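Local coordinates for protein mRNA-decapping enzyme subunit 1 (Saccharomyces cerevisiae, PDB 1Q67) that forms part of the decapping complex with DCP2, which removes the 7-methylguanine cap from mRNA and so commits transcripts to 5' to 3' decay, at residues I193-L196 with V200-I203. Numbering follows the deposited sequence.
Sequences IKNL and VYGI
I193 and Y201 form a hydrogen-bonded pair of an antiparallel beta hairpin, strands 190-194 and 200-205, in the PH-like sandwich of Dcp1. Two bonds define the pair. I193 N donates to Y201 O at 2.9 Å. The return bond, Y201 N to I193 O at 2.9 Å, is the straighter, with 177° at the hydrogen. I193 O also receives a CA-H...O contact from V200 CA at 3.5 Å. The side chain of I193, its CG1 anti to the carbonyl carbon (chi1 -64°), brings CD1 to I203 CD1 at 3.9 Å; M155 of the facing sheet packs on I193 and Y201. K194 and V200 are the next, non-hydrogen-bonded pair, with their side chains on the other face, where K194 CG lies 4.2 Å from V200 CG2; the lysine then curls so that NZ bonds N195 O at 3.1 Å and C181 O. Past the strand, the N195 amide runs alongside the Y201 ring, their planes 62° apart. Replacing N195 with an alanine would probably leave that ring edge less covered and L196 N without its side-chain acceptor, N195 OD1, 2.7 Å away. The other amide branch does the touching: N195 ND2 sits in the ring plane, 3.8 Å from Y201 CE1.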
# COMPACT_ATOMS: atom_id res chain seq x y z
N ILE B 193 -7.32 -12.55 -6.86
CA ILE B 193 -8.66 -12.49 -7.41
C ILE B 193 -8.66 -12.29 -8.92
O ILE B 193 -7.97 -11.41 -9.45
CB ILE B 193 -9.47 -11.34 -6.75
CG1 ILE B 193 -9.65 -11.62 -5.26
CG2 ILE B 193 -10.83 -11.20 -7.43
CD1 ILE B 193 -10.38 -10.53 -4.51
N LYS B 194 -9.42 -13.15 -9.61
CA LYS B 194 -9.53 -13.08 -11.05
C LYS B 194 -10.85 -12.38 -11.39
O LYS B 194 -11.92 -12.76 -10.90
CB LYS B 194 -9.50 -14.48 -11.68
CG LYS B 194 -9.30 -14.46 -13.19
CD LYS B 194 -9.46 -15.84 -13.81
CE LYS B 194 -10.93 -16.28 -13.82
NZ LYS B 194 -11.79 -15.33 -14.61
N ASN B 195 -10.72 -11.35 -12.21
CA ASN B 195 -11.80 -10.48 -12.69
C ASN B 195 -12.79 -11.22 -13.59
O ASN B 195 -12.55 -12.35 -14.00
CB ASN B 195 -11.15 -9.37 -13.54
CG ASN B 195 -11.91 -8.08 -13.48
OD1 ASN B 195 -13.11 -8.05 -13.21
ND2 ASN B 195 -11.21 -6.98 -13.76
N LEU B 196 -13.90 -10.54 -13.91
CA LEU B 196 -14.91 -11.08 -14.81
C LEU B 196 -14.31 -11.01 -16.22
O LEU B 196 -14.81 -11.63 -17.15
CB LEU B 196 -16.18 -10.23 -14.77
CG LEU B 196 -17.17 -10.42 -13.62
CD1 LEU B 196 -18.15 -9.26 -13.59
CD2 LEU B 196 -17.89 -11.74 -13.79
N VAL B 200 -6.11 -10.34 -13.36
CA VAL B 200 -5.70 -10.87 -12.07
C VAL B 200 -5.12 -9.82 -11.11
O VAL B 200 -4.16 -9.12 -11.43
CB VAL B 200 -4.67 -12.00 -12.26
CG1 VAL B 200 -4.23 -12.54 -10.92
CG2 VAL B 200 -5.28 -13.12 -13.11
N TYR B 201 -5.72 -9.72 -9.92
CA TYR B 201 -5.26 -8.79 -8.91
C TYR B 201 -4.75 -9.57 -7.71
O TYR B 201 -5.20 -10.69 -7.45
CB TYR B 201 -6.38 -7.86 -8.43
CG TYR B 201 -6.87 -6.89 -9.48
CD1 TYR B 201 -7.85 -7.27 -10.41
CD2 TYR B 201 -6.34 -5.60 -9.57
CE1 TYR B 201 -8.28 -6.39 -11.40
CE2 TYR B 201 -6.77 -4.72 -10.56
CZ TYR B 201 -7.74 -5.13 -11.47
OH TYR B 201 -8.15 -4.26 -12.45
N GLY B 202 -3.80 -8.97 -7.00
CA GLY B 202 -3.25 -9.58 -5.81
C GLY B 202 -3.46 -8.61 -4.66
O GLY B 202 -3.20 -7.41 -4.79
N ILE B 203 -3.95 -9.10 -3.53
CA ILE B 203 -4.18 -8.23 -2.40
C ILE B 203 -3.38 -8.71 -1.19
O ILE B 203 -3.60 -9.82 -0.71
CB ILE B 203 -5.67 -8.17 -2.01
CG1 ILE B 203 -6.52 -7.74 -3.21
CG2 ILE B 203 -5.88 -7.18 -0.87
CD1 ILE B 203 -8.02 -7.79 -2.95